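Odorant-binding protein 2a (Homo sapiens, PDB 4RUN) binds and carries small hydrophobic volatile molecules, with a preference for aldehydes and large fatty acids. Local coordinates at residues 14-19 with 110-115; 82-87 with 95-100. The protein carries 2 engineered substitutions. All coordinates share one frame; numbering follows the deposited sequence.

Interaction 1 of 2, residues 14-19 with 110-115; sequences WYVKAM and MGNLVG. Engineered in segment 110-115: N112 (natural residue Lys).
W14 meets strand 110-115 through the edge of its indole: CE3 lies 3.6 Å from G115 N, which is in the ring plane, and also faces V114 CB. Its NE1 hydrogen-bonds to I10 O and R116 makes a cation-pi contact with the ring; W14 is the tryptophan of the lipocalin GxW motif, against which an arginine commonly packs in this family. Y15 and G115 exchange two backbone bonds, Y15 N to G115 O (2.8 Å) and G115 N to Y15 O (3.0 Å), while the tyrosine ring leads away from the strand. V16 turns to the other side of the sheet, where its CG2 meets V114 CG1 at 4.2 Å. At K17 the strand takes in an extra residue, a beta bulge: K17 N points almost straight at L113 O (N-H...O 174°), and A18 O receives L113 N from above its carbonyl plane. The extended K17 chain carries NZ to D94, a salt bridge, and to N119 O. A18 CB abuts L113 CB at 3.9 Å. M19, its CG anti to the backbone N (chi1 -173°), runs alongside the engineered N112, whose OD1 faces CG and SD, and its CE reaches M110 SD at 3.7 Å. Replacing M19 by alanine would remove CG, SD and CE, and is likely to open a gap beside M110 and leave the N112 amide freer to turn. On one side A18 and L113 pack under helix 122-134, through L125 and F128; on the other V16, M19, V114 and N112 share a face, with strands 33-41 and 95-103 flanking the pair.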
ATOM      1  N   TRP A  14      -8.612  -5.225  -3.271  1.00 71.06           N
ATOM      2  CA  TRP A  14      -7.699  -5.477  -2.162  1.00 67.77           C
ATOM      3  C   TRP A  14      -8.050  -4.568  -0.996  1.00 62.65           C
ATOM      4  O   TRP A  14      -8.612  -3.497  -1.169  1.00 62.63           O
ATOM      5  CB  TRP A  14      -6.259  -5.187  -2.545  1.00 67.13           C
ATOM      6  CG  TRP A  14      -5.672  -6.090  -3.545  1.00 71.42           C
ATOM      7  CD1 TRP A  14      -5.745  -5.969  -4.895  1.00 75.04           C
ATOM      8  CD2 TRP A  14      -4.861  -7.229  -3.287  1.00 74.07           C
ATOM      9  NE1 TRP A  14      -5.036  -6.969  -5.500  1.00 77.47           N
ATOM     10  CE2 TRP A  14      -4.484  -7.762  -4.536  1.00 78.37           C
ATOM     11  CE3 TRP A  14      -4.422  -7.863  -2.125  1.00 74.11           C
ATOM     12  CZ2 TRP A  14      -3.687  -8.900  -4.657  1.00 81.65           C
ATOM     13  CZ3 TRP A  14      -3.632  -8.995  -2.247  1.00 75.51           C
ATOM     14  CH2 TRP A  14      -3.273  -9.498  -3.505  1.00 79.42           C
ATOM     15  N   TYR A  15      -7.693  -5.013   0.194  1.00 60.51           N
ATOM     16  CA  TYR A  15      -7.972  -4.283   1.397  1.00 59.48           C
ATOM     17  C   TYR A  15      -6.653  -3.987   2.089  1.00 57.56           C
ATOM     18  O   TYR A  15      -5.828  -4.890   2.268  1.00 58.09           O
ATOM     19  CB  TYR A  15      -8.869  -5.105   2.317  1.00 61.21           C
ATOM     20  CG  TYR A  15     -10.252  -5.322   1.773  1.00 67.23           C
ATOM     21  CD1 TYR A  15     -11.259  -4.389   2.006  1.00 69.50           C
ATOM     22  CD2 TYR A  15     -10.561  -6.451   1.010  1.00 70.93           C
ATOM     23  CE1 TYR A  15     -12.531  -4.569   1.497  1.00 73.17           C
ATOM     24  CE2 TYR A  15     -11.837  -6.647   0.499  1.00 74.27           C
ATOM     25  CZ  TYR A  15     -12.818  -5.699   0.745  1.00 75.86           C
ATOM     26  OH  TYR A  15     -14.092  -5.859   0.241  1.00 78.54           O
ATOM     27  N   VAL A  16      -6.467  -2.724   2.473  1.00 53.92           N
ATOM     28  CA  VAL A  16      -5.281  -2.273   3.193  1.00 49.83           C
ATOM     29  C   VAL A  16      -5.528  -2.407   4.689  1.00 48.25           C
ATOM     30  O   VAL A  16      -6.363  -1.706   5.250  1.00 50.76           O
ATOM     31  CB  VAL A  16      -4.978  -0.805   2.881  1.00 49.09           C
ATOM     32  CG1 VAL A  16      -3.744  -0.365   3.641  1.00 48.14           C
ATOM     33  CG2 VAL A  16      -4.829  -0.576   1.373  1.00 49.85           C
ATOM     34  N   LYS A  17      -4.791  -3.301   5.335  1.00 46.10           N
ATOM     35  CA  LYS A  17      -5.069  -3.685   6.721  1.00 44.12           C
ATOM     36  C   LYS A  17      -4.116  -3.040   7.708  1.00 41.62           C
ATOM     37  O   LYS A  17      -4.450  -2.828   8.864  1.00 44.92           O
ATOM     38  CB  LYS A  17      -4.974  -5.199   6.842  1.00 45.93           C
ATOM     39  CG  LYS A  17      -5.853  -5.941   5.849  1.00 48.36           C
ATOM     40  CD  LYS A  17      -5.611  -7.430   5.910  1.00 50.67           C
ATOM     41  CE  LYS A  17      -6.723  -8.161   5.198  1.00 53.56           C
ATOM     42  NZ  LYS A  17      -6.521  -9.632   5.153  1.00 55.83           N
ATOM     43  N   ALA A  18      -2.915  -2.734   7.254  1.00 39.61           N
ATOM     44  CA  ALA A  18      -1.959  -2.048   8.096  1.00 38.36           C
ATOM     45  C   ALA A  18      -1.035  -1.284   7.207  1.00 39.02           C
ATOM     46  O   ALA A  18      -0.941  -1.570   6.015  1.00 40.62           O
ATOM     47  CB  ALA A  18      -1.178  -3.035   8.936  1.00 38.72           C
ATOM     48  N   MET A  19      -0.351  -0.317   7.798  1.00 39.79           N
ATOM     49  CA  MET A  19       0.467   0.623   7.065  1.00 40.69           C
ATOM     50  C   MET A  19       1.702   0.982   7.906  1.00 40.38           C
ATOM     51  O   MET A  19       1.622   1.006   9.132  1.00 39.97           O
ATOM     52  CB  MET A  19      -0.413   1.812   6.764  1.00 44.63           C
ATOM     53  CG  MET A  19       0.177   2.854   5.853  1.00 48.79           C
ATOM     54  SD  MET A  19      -1.143   3.742   4.979  1.00 50.15           S
ATOM     55  CE  MET A  19      -0.055   4.800   4.007  1.00 48.45           C
ATOM     56  N   MET A 110       7.605   3.042   2.284  1.00 54.32           N
ATOM     57  CA  MET A 110       6.259   2.887   2.801  1.00 53.92           C
ATOM     58  C   MET A 110       5.797   1.460   2.535  1.00 53.92           C
ATOM     59  O   MET A 110       5.993   0.921   1.445  1.00 58.44           O
ATOM     60  CB  MET A 110       5.339   3.903   2.126  1.00 56.43           C
ATOM     61  CG  MET A 110       3.937   3.960   2.701  1.00 61.63           C
ATOM     62  SD  MET A 110       2.832   5.047   1.768  1.00 64.73           S
ATOM     63  CE  MET A 110       3.969   6.237   1.048  1.00 65.38           C
ATOM     64  N   GLY A 111       5.185   0.847   3.538  1.00 49.62           N
ATOM     65  CA  GLY A 111       4.744  -0.531   3.436  1.00 48.16           C
ATOM     66  C   GLY A 111       3.277  -0.655   3.769  1.00 45.93           C
ATOM     67  O   GLY A 111       2.780   0.025   4.648  1.00 43.81           O
ATOM     68  N   ASN A 112       2.575  -1.526   3.059  1.00 47.12           N
ATOM     69  CA  ASN A 112       1.168  -1.742   3.324  1.00 46.74           C
ATOM     70  C   ASN A 112       0.852  -3.218   3.326  1.00 46.62           C
ATOM     71  O   ASN A 112       1.250  -3.951   2.421  1.00 50.93           O
ATOM     72  CB  ASN A 112       0.320  -1.018   2.286  1.00 48.85           C
ATOM     73  CG  ASN A 112       0.634   0.459   2.218  1.00 50.45           C
ATOM     74  OD1 ASN A 112       0.290   1.212   3.116  1.00 51.72           O
ATOM     75  ND2 ASN A 112       1.321   0.873   1.171  1.00 53.94           N
ATOM     76  N   LEU A 113       0.164  -3.651   4.371  1.00 43.16           N
ATOM     77  CA  LEU A 113      -0.332  -5.001   4.456  1.00 42.70           C
ATOM     78  C   LEU A 113      -1.629  -5.042   3.689  1.00 44.31           C
ATOM     79  O   LEU A 113      -2.573  -4.321   4.019  1.00 45.38           O
ATOM     80  CB  LEU A 113      -0.565  -5.385   5.914  1.00 41.02           C
ATOM     81  CG  LEU A 113      -1.080  -6.803   6.146  1.00 42.35           C
ATOM     82  CD1 LEU A 113      -0.062  -7.816   5.665  1.00 43.84           C
ATOM     83  CD2 LEU A 113      -1.386  -7.016   7.611  1.00 42.32           C
ATOM     84  N   VAL A 114      -1.696  -5.907   2.689  1.00 47.75           N
ATOM     85  CA  VAL A 114      -2.858  -5.976   1.818  1.00 51.06           C
ATOM     86  C   VAL A 114      -3.357  -7.408   1.633  1.00 55.12           C
ATOM     87  O   VAL A 114      -2.572  -8.355   1.620  1.00 56.13           O
ATOM     88  CB  VAL A 114      -2.551  -5.339   0.446  1.00 52.58           C
ATOM     89  CG1 VAL A 114      -2.293  -3.861   0.627  1.00 50.42           C
ATOM     90  CG2 VAL A 114      -1.336  -5.989  -0.222  1.00 53.91           C
ATOM     91  N   GLY A 115      -4.674  -7.564   1.499  1.00 58.49           N
ATOM     92  CA  GLY A 115      -5.257  -8.876   1.283  1.00 62.20           C
ATOM     93  C   GLY A 115      -6.595  -8.829   0.591  1.00 67.15           C
ATOM     94  O   GLY A 115      -7.227  -7.784   0.484  1.00 71.11           O
TER

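Interaction 2 of 2, residues 82-87 with 95-100; sequences KLIYLQ and YVFYSK. Engineered in segment 95-100: S99 (natural residue Cys).
Q87 O accepts V96 N at 2.7 Å in a nearly straight bond (N-H...O 165°), and the CB and CD2 of Y95 lie close to the same oxygen. Q87 N returns a bond to V96 O, and the paired exchange recurs between Y85 and Y98 and between L83 and K100, where L83 N reaches K100 O at 2.8 Å. Between these pairs I84 faces the engineered S99, and L86 faces F97. With its CG anti to the backbone N (chi1 176°), F97 brings its ring toward strand 82-87, where CE2 and CZ meet I84 CG2 obliquely. L86 CD1 fits between Y95 CB (4.0 Å) and F97 CB (4.2 Å), the leucine crossing Y95 at about a right angle. On the reverse face Y85 and Y98 run side by side, Y85 CD1 to Y98 CD2 4.2 Å, and the edge of the Y85 ring meets Y98 O. K82 stretches past S99, with K82 CE 3.5 Å from S99 OG, and its NZ hydrogen-bonds to a bound citrate, probably from the crystallisation liquor. The two strands form an antiparallel hairpin of the lipocalin beta-barrel, with I84, L86, F97 and S99 probably on its inner side and V96 packed under helix 122-134.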
ATOM      1  N   LYS A  82       8.330   6.433  -8.536  1.00 69.63           N
ATOM      2  CA  LYS A  82       7.966   5.490  -7.489  1.00 68.79           C
ATOM      3  C   LYS A  82       8.102   4.043  -7.986  1.00 72.37           C
ATOM      4  O   LYS A  82       7.657   3.718  -9.097  1.00 76.81           O
ATOM      5  CB  LYS A  82       6.527   5.775  -7.080  1.00 68.04           C
ATOM      6  CG  LYS A  82       6.012   4.983  -5.888  1.00 68.62           C
ATOM      7  CD  LYS A  82       4.709   5.587  -5.377  1.00 69.84           C
ATOM      8  CE  LYS A  82       4.173   4.858  -4.160  1.00 71.39           C
ATOM      9  NZ  LYS A  82       2.961   5.522  -3.592  1.00 71.37           N
ATOM     10  N   LEU A  83       8.741   3.185  -7.183  1.00 69.25           N
ATOM     11  CA  LEU A  83       8.795   1.749  -7.473  1.00 70.49           C
ATOM     12  C   LEU A  83       7.969   1.011  -6.445  1.00 67.79           C
ATOM     13  O   LEU A  83       7.951   1.388  -5.275  1.00 64.26           O
ATOM     14  CB  LEU A  83      10.228   1.229  -7.458  1.00 73.28           C
ATOM     15  CG  LEU A  83      11.090   1.735  -8.616  1.00 76.59           C
ATOM     16  CD1 LEU A  83      12.571   1.511  -8.344  1.00 79.15           C
ATOM     17  CD2 LEU A  83      10.667   1.065  -9.907  1.00 80.27           C
ATOM     18  N   ILE A  84       7.298  -0.042  -6.903  1.00 70.47           N
ATOM     19  CA  ILE A  84       6.268  -0.738  -6.143  1.00 69.69           C
ATOM     20  C   ILE A  84       6.451  -2.254  -6.260  1.00 73.24           C
ATOM     21  O   ILE A  84       6.400  -2.804  -7.359  1.00 73.63           O
ATOM     22  CB  ILE A  84       4.871  -0.377  -6.687  1.00 70.15           C
ATOM     23  CG1 ILE A  84       4.549   1.095  -6.435  1.00 67.77           C
ATOM     24  CG2 ILE A  84       3.791  -1.235  -6.041  1.00 69.87           C
ATOM     25  CD1 ILE A  84       3.517   1.647  -7.400  1.00 68.40           C
ATOM     26  N   TYR A  85       6.623  -2.912  -5.114  1.00 73.30           N
ATOM     27  CA  TYR A  85       6.843  -4.358  -5.035  1.00 75.18           C
ATOM     28  C   TYR A  85       5.663  -4.991  -4.330  1.00 73.30           C
ATOM     29  O   TYR A  85       5.196  -4.466  -3.320  1.00 68.62           O
ATOM     30  CB  TYR A  85       8.108  -4.677  -4.238  1.00 75.59           C
ATOM     31  CG  TYR A  85       9.329  -3.942  -4.732  1.00 77.67           C
ATOM     32  CD1 TYR A  85       9.467  -2.570  -4.543  1.00 76.12           C
ATOM     33  CD2 TYR A  85      10.335  -4.606  -5.402  1.00 84.54           C
ATOM     34  CE1 TYR A  85      10.572  -1.886  -5.001  1.00 78.40           C
ATOM     35  CE2 TYR A  85      11.453  -3.924  -5.864  1.00 88.13           C
ATOM     36  CZ  TYR A  85      11.563  -2.559  -5.656  1.00 84.15           C
ATOM     37  OH  TYR A  85      12.664  -1.859  -6.110  1.00 87.89           O
ATOM     38  N   LEU A  86       5.171  -6.098  -4.873  1.00 77.45           N
ATOM     39  CA  LEU A  86       4.154  -6.893  -4.208  1.00 79.49           C
ATOM     40  C   LEU A  86       4.825  -8.195  -3.851  1.00 82.76           C
ATOM     41  O   LEU A  86       5.367  -8.868  -4.720  1.00 87.72           O
ATOM     42  CB  LEU A  86       2.929  -7.119  -5.109  1.00 83.16           C
ATOM     43  CG  LEU A  86       1.625  -7.527  -4.396  1.00 84.38           C
ATOM     44  CD1 LEU A  86       1.203  -6.481  -3.370  1.00 84.20           C
ATOM     45  CD2 LEU A  86       0.480  -7.772  -5.376  1.00 87.94           C
ATOM     46  N   GLN A  87       4.808  -8.533  -2.567  1.00 84.57           N
ATOM     47  CA  GLN A  87       5.450  -9.748  -2.071  1.00 89.63           C
ATOM     48  C   GLN A  87       4.461 -10.534  -1.227  1.00 83.93           C
ATOM     49  O   GLN A  87       3.671  -9.954  -0.485  1.00 80.67           O
ATOM     50  CB  GLN A  87       6.661  -9.417  -1.206  1.00 94.05           C
ATOM     51  CG  GLN A  87       7.670  -8.459  -1.824  1.00102.93           C
ATOM     52  CD  GLN A  87       8.713  -8.005  -0.812  1.00107.95           C
ATOM     53  OE1 GLN A  87       9.002  -8.716   0.161  1.00109.13           O
ATOM     54  NE2 GLN A  87       9.287  -6.821  -1.037  1.00108.84           N
ATOM     55  N   TYR A  95      -0.405 -10.163   1.378  1.00 58.75           N
ATOM     56  CA  TYR A  95       0.777  -9.720   0.672  1.00 57.82           C
ATOM     57  C   TYR A  95       1.260  -8.433   1.321  1.00 55.26           C
ATOM     58  O   TYR A  95       0.515  -7.790   2.065  1.00 49.90           O
ATOM     59  CB  TYR A  95       0.435  -9.430  -0.780  1.00 58.91           C
ATOM     60  CG  TYR A  95       0.196 -10.626  -1.665  1.00 62.81           C
ATOM     61  CD1 TYR A  95      -1.033 -11.271  -1.687  1.00 64.46           C
ATOM     62  CD2 TYR A  95       1.182 -11.069  -2.530  1.00 66.00           C
ATOM     63  CE1 TYR A  95      -1.263 -12.345  -2.535  1.00 68.82           C
ATOM     64  CE2 TYR A  95       0.971 -12.140  -3.371  1.00 70.57           C
ATOM     65  CZ  TYR A  95      -0.254 -12.777  -3.376  1.00 72.43           C
ATOM     66  OH  TYR A  95      -0.464 -13.850  -4.225  1.00 78.43           O
ATOM     67  N   VAL A  96       2.494  -8.056   1.008  1.00 57.30           N
ATOM     68  CA  VAL A  96       3.026  -6.751   1.385  1.00 57.93           C
ATOM     69  C   VAL A  96       3.245  -5.895   0.149  1.00 60.66           C
ATOM     70  O   VAL A  96       3.774  -6.362  -0.851  1.00 64.36           O
ATOM     71  CB  VAL A  96       4.346  -6.878   2.138  1.00 58.14           C
ATOM     72  CG1 VAL A  96       4.962  -5.509   2.379  1.00 55.73           C
ATOM     73  CG2 VAL A  96       4.101  -7.593   3.450  1.00 59.42           C
ATOM     74  N   PHE A  97       2.807  -4.644   0.234  1.00 60.66           N
ATOM     75  CA  PHE A  97       2.942  -3.681  -0.838  1.00 63.75           C
ATOM     76  C   PHE A  97       3.975  -2.686  -0.352  1.00 62.05           C
ATOM     77  O   PHE A  97       3.706  -1.865   0.514  1.00 63.49           O
ATOM     78  CB  PHE A  97       1.586  -3.031  -1.072  1.00 65.79           C
ATOM     79  CG  PHE A  97       1.577  -1.942  -2.088  1.00 70.55           C
ATOM     80  CD1 PHE A  97       1.917  -0.630  -1.734  1.00 71.41           C
ATOM     81  CD2 PHE A  97       1.144  -2.198  -3.379  1.00 74.96           C
ATOM     82  CE1 PHE A  97       1.865   0.388  -2.667  1.00 72.15           C
ATOM     83  CE2 PHE A  97       1.086  -1.182  -4.313  1.00 78.79           C
ATOM     84  CZ  PHE A  97       1.447   0.113  -3.957  1.00 76.52           C
ATOM     85  N   TYR A  98       5.173  -2.796  -0.897  1.00 63.83           N
ATOM     86  CA  TYR A  98       6.316  -2.006  -0.467  1.00 65.02           C
ATOM     87  C   TYR A  98       6.576  -0.986  -1.557  1.00 62.75           C
ATOM     88  O   TYR A  98       6.575  -1.348  -2.732  1.00 65.31           O
ATOM     89  CB  TYR A  98       7.513  -2.947  -0.278  1.00 71.72           C
ATOM     90  CG  TYR A  98       8.758  -2.311   0.286  1.00 78.56           C
ATOM     91  CD1 TYR A  98       8.733  -1.634   1.504  1.00 78.95           C
ATOM     92  CD2 TYR A  98       9.988  -2.413  -0.387  1.00 89.34           C
ATOM     93  CE1 TYR A  98       9.888  -1.051   2.028  1.00 84.02           C
ATOM     94  CE2 TYR A  98      11.152  -1.838   0.129  1.00 91.70           C
ATOM     95  CZ  TYR A  98      11.100  -1.156   1.338  1.00 89.16           C
ATOM     96  OH  TYR A  98      12.252  -0.594   1.851  1.00 87.45           O
ATOM     97  N   SER A  99       6.737   0.286  -1.197  1.00 57.98           N
ATOM     98  CA  SER A  99       7.003   1.316  -2.195  1.00 58.19           C
ATOM     99  C   SER A  99       8.236   2.139  -1.836  1.00 58.74           C
ATOM    100  O   SER A  99       8.479   2.456  -0.669  1.00 56.17           O
ATOM    101  CB  SER A  99       5.783   2.232  -2.383  1.00 58.89           C
ATOM    102  OG  SER A  99       5.754   3.301  -1.442  1.00 56.34           O
ATOM    103  N   LYS A 100       9.009   2.475  -2.860  1.00 61.35           N
ATOM    104  CA  LYS A 100      10.153   3.372  -2.734  1.00 63.71           C
ATOM    105  C   LYS A 100       9.896   4.557  -3.678  1.00 63.76           C
ATOM    106  O   LYS A 100       9.749   4.365  -4.893  1.00 64.45           O
ATOM    107  CB  LYS A 100      11.443   2.637  -3.116  1.00 69.05           C
ATOM    108  CG  LYS A 100      11.761   1.409  -2.267  1.00 71.95           C
ATOM    109  CD  LYS A 100      13.068   0.749  -2.694  1.00 77.58           C
ATOM    110  CE  LYS A 100      14.270   1.467  -2.104  1.00 80.88           C
ATOM    111  NZ  LYS A 100      15.583   1.136  -2.727  1.00 87.74           N
TER

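In the fold
From the N terminus, strand 12-21 supplies the first half of interaction 1, whose partner arrives only after 90 residues and most of the remaining barrel strands. The loop so closed joins the first barrel strand to the last, 106-115, completing the circuit of a lipocalin barrel. Interaction 2 is nested within it, closing a short hairpin between strands 82-88 and 95-103. A tight turn then leads from 95-103 to 106-115, which pair as neighbours, N112 O with F97 N and M110 O with S99 N. Strand 106-115 thus stands between 95-103 and 12-21, and W14 packs against Y95 to connect the two contacts directly. Helix 122-134 follows and lies against both.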